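Local coordinates for protein TqaA (Penicillium aethiopicum, PDB 5EJD) that probably acts, through this thiolation domain, as a nonribosomal peptide synthetase carrier that holds its substrate on a covalently attached 4'-phosphopantetheine arm, at residues 69-72 and 73-76; 55-59 and 60-64; 22-25 and 26-29. One frame throughout, in Å; residues are numbered along the deposited sequence.

Interaction 1 of 3, residues 69-72 and 73-76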
ATOM      1  N   SER B  69      11.589   8.973 -25.820  1.00 36.79           N
ATOM      2  CA  SER B  69      12.338   8.340 -26.895  1.00 39.77           C
ATOM      3  C   SER B  69      13.407   7.413 -26.345  1.00 40.96           C
ATOM      4  O   SER B  69      13.620   6.344 -26.907  1.00 49.22           O
ATOM      5  CB  SER B  69      12.967   9.394 -27.829  1.00 41.87           C
ATOM      6  OG  SER B  69      13.881  10.211 -27.126  1.00 42.61           O
ATOM      7  N   GLU B  70      14.095   7.825 -25.281  1.00 40.82           N
ATOM      8  CA  GLU B  70      15.115   6.976 -24.646  1.00 41.10           C
ATOM      9  C   GLU B  70      14.549   5.740 -23.978  1.00 40.39           C
ATOM     10  O   GLU B  70      15.113   4.663 -24.080  1.00 38.63           O
ATOM     11  CB  GLU B  70      15.882   7.743 -23.634  1.00 48.29           C
ATOM     12  CG  GLU B  70      16.843   8.794 -24.162  1.00 62.44           C
ATOM     13  CD  GLU B  70      17.673   9.285 -22.916  1.00 83.88           C
ATOM     14  OE1 GLU B  70      17.105   9.548 -21.804  1.00 98.17           O
ATOM     15  OE2 GLU B  70      18.917   9.306 -22.926  1.00 94.87           O
ATOM     16  N   LEU B  71      13.382   5.876 -23.366  1.00 39.98           N
ATOM     17  CA  LEU B  71      12.732   4.738 -22.762  1.00 37.74           C
ATOM     18  C   LEU B  71      12.256   3.744 -23.819  1.00 39.71           C
ATOM     19  O   LEU B  71      12.272   2.528 -23.596  1.00 38.13           O
ATOM     20  CB  LEU B  71      11.546   5.183 -21.874  1.00 35.49           C
ATOM     21  CG  LEU B  71      10.719   4.091 -21.185  1.00 32.20           C
ATOM     22  CD1 LEU B  71      11.569   3.248 -20.251  1.00 31.58           C
ATOM     23  CD2 LEU B  71       9.582   4.707 -20.427  1.00 32.51           C
ATOM     24  N   ALA B  72      11.788   4.255 -24.946  1.00 40.75           N
ATOM     25  CA  ALA B  72      11.342   3.372 -26.033  1.00 41.31           C
ATOM     26  C   ALA B  72      12.440   2.493 -26.610  1.00 45.02           C
ATOM     27  O   ALA B  72      12.147   1.398 -27.054  1.00 46.86           O
ATOM     28  CB  ALA B  72      10.679   4.191 -27.116  1.00 42.81           C
ATOM     29  N   SER B  73      13.687   2.971 -26.645  1.00 47.36           N
ATOM     30  CA  SER B  73      14.816   2.117 -27.048  1.00 49.40           C
ATOM     31  C   SER B  73      15.115   0.976 -26.132  1.00 50.16           C
ATOM     32  O   SER B  73      15.487  -0.078 -26.597  1.00 58.90           O
ATOM     33  CB  SER B  73      16.140   2.870 -27.055  1.00 47.53           C
ATOM     34  OG  SER B  73      15.989   4.098 -27.684  1.00 47.40           O
ATOM     35  N   VAL B  74      15.086   1.211 -24.836  1.00 46.69           N
ATOM     36  CA  VAL B  74      15.523   0.151 -23.908  1.00 49.45           C
ATOM     37  C   VAL B  74      14.415  -0.845 -23.641  1.00 47.95           C
ATOM     38  O   VAL B  74      14.704  -1.908 -23.105  1.00 51.90           O
ATOM     39  CB  VAL B  74      16.119   0.625 -22.572  1.00 48.22           C
ATOM     40  CG1 VAL B  74      17.001   1.860 -22.745  1.00 50.19           C
ATOM     41  CG2 VAL B  74      15.002   0.904 -21.631  1.00 45.41           C
ATOM     42  N   ALA B  75      13.171  -0.534 -24.022  1.00 49.94           N
ATOM     43  CA  ALA B  75      12.099  -1.520 -23.886  1.00 52.27           C
ATOM     44  C   ALA B  75      12.301  -2.659 -24.912  1.00 56.24           C
ATOM     45  O   ALA B  75      12.834  -2.412 -25.996  1.00 58.39           O
ATOM     46  CB  ALA B  75      10.747  -0.860 -24.029  1.00 48.29           C
ATOM     47  N   VAL B  76      11.924  -3.887 -24.547  1.00 64.03           N
ATOM     48  CA  VAL B  76      12.269  -5.123 -25.311  1.00 71.36           C
ATOM     49  C   VAL B  76      11.039  -5.933 -25.772  1.00 67.65           C
ATOM     50  O   VAL B  76       9.912  -5.679 -25.345  1.00 64.78           O
ATOM     51  CB  VAL B  76      13.208  -6.059 -24.469  1.00 69.42           C
ATOM     52  CG1 VAL B  76      13.612  -7.284 -25.285  1.00 73.19           C
ATOM     53  CG2 VAL B  76      14.441  -5.305 -23.945  1.00 63.35           C
TER
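Ser73 turns its hydroxyl back over the preceding helical turn, toward the carbonyl of Ser69. Its OG, beside the residue's own backbone N and anti to the carbonyl carbon (chi1 -46°), comes within 3.4 Å of Ser69 O in a weak bond. The amide N of Ser73 makes a second weak bond to the same oxygen. One residue on, Val74 straddles the same turn with its two methyls: CG1 lies 3.6 Å from Glu70 O, whereas CG2 approaches Leu71 O at 3.7 Å. Its packing on the leucine side chain is slight, Val74 CG2 and Leu71 CD1 being 4.4 Å apart. Leu71 O is the acceptor for the end of the helix. It takes the amide of Ala75 at 3.2 Å from N to O, bent to 138° at the hydrogen, and a weak bond from Val74 N. Ala75 is the first residue to leave helical geometry, and its methyl also faces Leu71 O. Plain packing then sets this C-terminal helix, 68-74, into the bundle: Leu71 lies against Leu12 of helix 7-20 and Ile62 of helix 59-64, Ala72 rests on Ala8 and Glu9, and Ala75 meets Met55 and Phe57 in the loop before helix 59-64.

Interaction 2 of 3, residues 55-59 and 60-64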
ATOM      1  N   MET B  55       5.441  -4.636 -24.569  1.00 54.06           N
ATOM      2  CA  MET B  55       6.724  -4.015 -24.283  1.00 51.64           C
ATOM      3  C   MET B  55       7.135  -4.469 -22.918  1.00 50.01           C
ATOM      4  O   MET B  55       6.327  -4.933 -22.138  1.00 52.44           O
ATOM      5  CB  MET B  55       6.619  -2.517 -24.277  1.00 53.07           C
ATOM      6  CG  MET B  55       6.188  -1.958 -25.598  1.00 56.44           C
ATOM      7  SD  MET B  55       5.958  -0.175 -25.466  1.00 61.13           S
ATOM      8  CE  MET B  55       7.630   0.413 -25.616  1.00 56.45           C
ATOM      9  N   SER B  56       8.405  -4.304 -22.620  1.00 48.10           N
ATOM     10  CA  SER B  56       8.953  -4.806 -21.381  1.00 46.99           C
ATOM     11  C   SER B  56       9.962  -3.798 -20.807  1.00 43.15           C
ATOM     12  O   SER B  56      11.057  -3.624 -21.346  1.00 40.30           O
ATOM     13  CB  SER B  56       9.619  -6.138 -21.660  1.00 52.58           C
ATOM     14  OG  SER B  56      10.335  -6.574 -20.542  1.00 50.79           O
ATOM     15  N   PHE B  57       9.549  -3.116 -19.748  1.00 36.72           N
ATOM     16  CA  PHE B  57      10.423  -2.254 -19.001  1.00 35.95           C
ATOM     17  C   PHE B  57       9.889  -2.203 -17.609  1.00 35.22           C
ATOM     18  O   PHE B  57       8.682  -2.337 -17.379  1.00 37.00           O
ATOM     19  CB  PHE B  57      10.491  -0.850 -19.612  1.00 36.84           C
ATOM     20  CG  PHE B  57       9.161  -0.197 -19.793  1.00 36.64           C
ATOM     21  CD1 PHE B  57       8.642   0.654 -18.830  1.00 36.56           C
ATOM     22  CD2 PHE B  57       8.423  -0.427 -20.931  1.00 35.99           C
ATOM     23  CE1 PHE B  57       7.399   1.245 -19.003  1.00 35.28           C
ATOM     24  CE2 PHE B  57       7.195   0.169 -21.110  1.00 33.87           C
ATOM     25  CZ  PHE B  57       6.678   1.002 -20.143  1.00 35.44           C
ATOM     26  N   GLY B  58      10.774  -1.943 -16.664  1.00 34.26           N
ATOM     27  CA  GLY B  58      10.360  -1.809 -15.270  1.00 31.11           C
ATOM     28  C   GLY B  58      10.441  -0.384 -14.799  1.00 26.43           C
ATOM     29  O   GLY B  58      10.810   0.533 -15.545  1.00 22.38           O
ATOM     30  N   VAL B  59      10.070  -0.194 -13.544  1.00 25.25           N
ATOM     31  CA  VAL B  59      10.076   1.134 -12.967  1.00 26.84           C
ATOM     32  C   VAL B  59      11.486   1.743 -12.999  1.00 27.24           C
ATOM     33  O   VAL B  59      11.635   2.944 -13.172  1.00 30.19           O
ATOM     34  CB  VAL B  59       9.526   1.108 -11.544  1.00 26.77           C
ATOM     35  CG1 VAL B  59       9.618   2.470 -10.887  1.00 26.15           C
ATOM     36  CG2 VAL B  59       8.088   0.640 -11.546  1.00 27.00           C
ATOM     37  N   ALA B  60      12.509   0.938 -12.782  1.00 27.70           N
ATOM     38  CA  ALA B  60      13.883   1.465 -12.746  1.00 28.43           C
ATOM     39  C   ALA B  60      14.267   2.078 -14.100  1.00 29.50           C
ATOM     40  O   ALA B  60      14.944   3.100 -14.166  1.00 31.17           O
ATOM     41  CB  ALA B  60      14.862   0.383 -12.346  1.00 26.71           C
ATOM     42  N   ASP B  61      13.799   1.461 -15.171  1.00 31.47           N
ATOM     43  CA  ASP B  61      14.072   1.943 -16.520  1.00 29.86           C
ATOM     44  C   ASP B  61      13.502   3.328 -16.716  1.00 29.17           C
ATOM     45  O   ASP B  61      14.110   4.150 -17.373  1.00 30.95           O
ATOM     46  CB  ASP B  61      13.505   0.973 -17.557  1.00 33.48           C
ATOM     47  CG  ASP B  61      14.101  -0.462 -17.455  1.00 38.83           C
ATOM     48  OD1 ASP B  61      15.340  -0.581 -17.356  1.00 44.73           O
ATOM     49  OD2 ASP B  61      13.323  -1.461 -17.462  1.00 39.78           O
ATOM     50  N   ILE B  62      12.353   3.611 -16.111  1.00 26.13           N
ATOM     51  CA  ILE B  62      11.740   4.911 -16.210  1.00 25.69           C
ATOM     52  C   ILE B  62      12.526   5.952 -15.413  1.00 28.62           C
ATOM     53  O   ILE B  62      12.692   7.079 -15.856  1.00 21.87           O
ATOM     54  CB  ILE B  62      10.300   4.880 -15.752  1.00 29.35           C
ATOM     55  CG1 ILE B  62       9.499   3.920 -16.638  1.00 32.12           C
ATOM     56  CG2 ILE B  62       9.667   6.258 -15.788  1.00 30.19           C
ATOM     57  CD1 ILE B  62       8.077   3.659 -16.198  1.00 31.01           C
ATOM     58  N   PHE B  63      13.063   5.587 -14.241  1.00 31.20           N
ATOM     59  CA  PHE B  63      13.971   6.529 -13.533  1.00 30.90           C
ATOM     60  C   PHE B  63      15.294   6.785 -14.300  1.00 33.72           C
ATOM     61  O   PHE B  63      15.825   7.886 -14.239  1.00 32.72           O
ATOM     62  CB  PHE B  63      14.295   6.065 -12.111  1.00 28.72           C
ATOM     63  CG  PHE B  63      13.220   6.359 -11.106  1.00 27.77           C
ATOM     64  CD1 PHE B  63      13.280   7.492 -10.325  1.00 26.71           C
ATOM     65  CD2 PHE B  63      12.153   5.472 -10.928  1.00 26.67           C
ATOM     66  CE1 PHE B  63      12.295   7.765  -9.390  1.00 26.85           C
ATOM     67  CE2 PHE B  63      11.176   5.736 -10.007  1.00 26.39           C
ATOM     68  CZ  PHE B  63      11.243   6.888  -9.227  1.00 25.62           C
ATOM     69  N   ASP B  64      15.850   5.744 -14.935  1.00 37.54           N
ATOM     70  CA  ASP B  64      17.140   5.850 -15.665  1.00 38.15           C
ATOM     71  C   ASP B  64      16.964   6.544 -17.001  1.00 37.09           C
ATOM     72  O   ASP B  64      17.794   7.333 -17.382  1.00 40.62           O
ATOM     73  CB  ASP B  64      17.746   4.482 -15.904  1.00 41.46           C
ATOM     74  CG  ASP B  64      18.197   3.786 -14.607  1.00 50.07           C
ATOM     75  OD1 ASP B  64      18.402   4.471 -13.573  1.00 54.79           O
ATOM     76  OD2 ASP B  64      18.350   2.538 -14.634  1.00 53.87           O
TER
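A short, nearly straight hydrogen bond runs from Gly58 N to Asp61 OD2, 2.7 Å long with 172° at the hydrogen. The amide meets OD2 on its anti side, somewhat out of the carboxylate plane. Asp61 CG stands beside its own backbone N (chi1 -60°), which brings the carboxylate over the start of the helix. Gly58 is the N-cap and Asp61 the N3 residue, so this is the half of a capping box that the N3 side chain supplies; glycine has no side chain to return it. Were this aspartate replaced by alanine, the Gly58 amide would probably lose its carboxylate mate, and the first helical turn would be tied less firmly to the loop. Next come the backbone bonds: Phe63 N to Val59 O at 3.2 Å, and weaker ones from Asp61 N and Ile62 N to Gly58 O. Outside these lies a hydrophobic staple, in which the CE1 edge of the Phe57 ring meets Ile62 CD1 at 3.8 Å. Val59 and Phe63 run side by side, with Val59 CG1 3.7 Å from Phe63 CE2, while Val59 O lies in the plane of the Phe63 ring at its edge. Helix 59-64 leans on helix 40-52, Val59 on Ala43 and Met44, and through Ile62 on Leu71 of helix 68-74. Phe63 touches Ser40 and the bound 4'-phosphopantetheine, and Val59 and Ala60 pack against another protein chain, whereas Phe57 faces Leu12 of helix 7-20.

Interaction 3 of 3, residues 22-25 and 26-29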
ATOM      1  N   ILE B  22      -3.421  12.704 -19.531  1.00 39.91           N
ATOM      2  CA  ILE B  22      -3.134  13.831 -20.379  1.00 40.87           C
ATOM      3  C   ILE B  22      -3.417  13.405 -21.818  1.00 42.94           C
ATOM      4  O   ILE B  22      -3.392  12.225 -22.121  1.00 38.79           O
ATOM      5  CB  ILE B  22      -1.725  14.409 -20.187  1.00 40.65           C
ATOM      6  CG1 ILE B  22      -0.636  13.361 -20.183  1.00 44.80           C
ATOM      7  CG2 ILE B  22      -1.641  15.133 -18.850  1.00 46.98           C
ATOM      8  CD1 ILE B  22       0.185  13.302 -21.424  1.00 46.14           C
ATOM      9  N   PRO B  23      -3.755  14.373 -22.693  1.00 45.34           N
ATOM     10  CA  PRO B  23      -4.194  13.970 -24.042  1.00 42.97           C
ATOM     11  C   PRO B  23      -3.011  13.599 -24.923  1.00 40.01           C
ATOM     12  O   PRO B  23      -1.931  14.210 -24.844  1.00 34.46           O
ATOM     13  CB  PRO B  23      -4.972  15.192 -24.569  1.00 40.64           C
ATOM     14  CG  PRO B  23      -4.574  16.323 -23.700  1.00 44.37           C
ATOM     15  CD  PRO B  23      -3.997  15.804 -22.413  1.00 42.46           C
ATOM     16  N   ILE B  24      -3.228  12.550 -25.704  1.00 40.95           N
ATOM     17  CA  ILE B  24      -2.181  11.914 -26.514  1.00 42.94           C
ATOM     18  C   ILE B  24      -1.494  12.897 -27.453  1.00 43.92           C
ATOM     19  O   ILE B  24      -0.257  12.882 -27.603  1.00 44.16           O
ATOM     20  CB  ILE B  24      -2.743  10.696 -27.290  1.00 43.93           C
ATOM     21  CG1 ILE B  24      -1.661  10.050 -28.156  1.00 48.72           C
ATOM     22  CG2 ILE B  24      -3.922  11.071 -28.183  1.00 40.76           C
ATOM     23  CD1 ILE B  24      -0.485   9.489 -27.392  1.00 50.24           C
ATOM     24  N   GLY B  25      -2.287  13.797 -28.039  1.00 42.78           N
ATOM     25  CA  GLY B  25      -1.745  14.840 -28.916  1.00 38.91           C
ATOM     26  C   GLY B  25      -0.679  15.755 -28.321  1.00 39.26           C
ATOM     27  O   GLY B  25       0.008  16.440 -29.084  1.00 44.88           O
ATOM     28  N   THR B  26      -0.559  15.821 -26.985  1.00 35.73           N
ATOM     29  CA  THR B  26       0.377  16.731 -26.344  1.00 34.11           C
ATOM     30  C   THR B  26       1.680  16.102 -26.025  1.00 33.63           C
ATOM     31  O   THR B  26       2.567  16.751 -25.464  1.00 31.52           O
ATOM     32  CB  THR B  26      -0.168  17.255 -25.014  1.00 37.88           C
ATOM     33  OG1 THR B  26      -0.213  16.204 -24.041  1.00 39.03           O
ATOM     34  CG2 THR B  26      -1.555  17.853 -25.216  1.00 38.88           C
ATOM     35  N   ILE B  27       1.846  14.843 -26.412  1.00 37.92           N
ATOM     36  CA  ILE B  27       3.030  14.095 -26.002  1.00 36.20           C
ATOM     37  C   ILE B  27       4.071  14.054 -27.117  1.00 38.15           C
ATOM     38  O   ILE B  27       3.775  13.615 -28.211  1.00 41.15           O
ATOM     39  CB  ILE B  27       2.660  12.668 -25.568  1.00 35.15           C
ATOM     40  CG1 ILE B  27       1.776  12.712 -24.334  1.00 32.51           C
ATOM     41  CG2 ILE B  27       3.914  11.885 -25.232  1.00 37.51           C
ATOM     42  CD1 ILE B  27       1.227  11.379 -23.962  1.00 31.79           C
ATOM     43  N   SER B  28       5.270  14.563 -26.844  1.00 38.76           N
ATOM     44  CA  SER B  28       6.324  14.529 -27.803  1.00 38.53           C
ATOM     45  C   SER B  28       7.390  13.561 -27.336  1.00 38.31           C
ATOM     46  O   SER B  28       7.472  13.212 -26.163  1.00 38.07           O
ATOM     47  CB  SER B  28       6.911  15.933 -28.057  1.00 40.64           C
ATOM     48  OG  SER B  28       7.996  16.204 -27.201  1.00 46.50           O
ATOM     49  N   ALA B  29       8.198  13.120 -28.285  1.00 36.85           N
ATOM     50  CA  ALA B  29       9.239  12.154 -28.029  1.00 39.23           C
ATOM     51  C   ALA B  29      10.287  12.628 -27.050  1.00 36.93           C
ATOM     52  O   ALA B  29      10.969  11.802 -26.459  1.00 37.53           O
ATOM     53  CB  ALA B  29       9.889  11.738 -29.335  1.00 39.94           C
TER
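Pro23 O is a shared acceptor, taking both donors of Thr26. Among the polar contacts, Thr26 OG1 gives it a hydrogen bond at 2.8 Å, lying in the carbonyl plane, and Thr26 N gives a second to Pro23 O at 3.0 Å, from well above that plane. The hydroxyl can do this because OG1 sits between the backbone N and the carbonyl carbon of its own residue (chi1 69°), facing the start of the turn. Ile27 N follows with a bond to Ile24 O at 3.1 Å, its donor again above the carbonyl plane. Both backbone bonds join residues three apart, as in 3-10 geometry, and they make two overlapping turns through Ile24, Gly25 and Thr26.

The apolar contacts flank these bonds. Thr26 CG2 lies 3.7 Å from Pro23 CG, so the methyl rests on the proline ring while the hydroxyl serves its carbonyl. Ile22 and Ile27 cross at about a right angle and meet through their CD1 atoms at 3.4 Å, a tight fit in which Ile22 has an unusual chi2 of 105°. Ile24 CD1 approaches Ile27 CD1 more loosely, at 4.3 Å. Ile27 also packs on Ala13 and Ala17 of helix 7-20, which takes this side chain into the bundle.

Chemically, the contact divides into a surface-facing polar turn and an isoleucine cluster, with Ile27 buried and Ile22 and Ile24 packing against it nearer the surface. The bond from OG1 to Pro23 O, with Arg36 NH1 on the same hydroxyl, probably holds the side-chain rotation of Thr26, and the arginine ties this turn to a later part of the loop.

In the fold
Along the chain the order is interaction 3, in the long loop between helices 7-20 and 40-52, then interaction 2 at the start of helix 59-64, then interaction 1 at the end of helix 68-74. All lie within one phosphopantetheine attachment domain, a small all-helical carrier fold. Interactions 1 and 2 have centres about 9 Å apart and touch where Ala75 CB meets Met55 CE at 3.7 Å. Interaction 3 lies about 17 Å from interaction 1, centre to centre, joined to it by a probable hydrogen bond between Ser69 N and Ala29 O, and about 19 Å from interaction 2, across the chain's centre. Only interaction 2 borders the prosthetic arm; the others are structural.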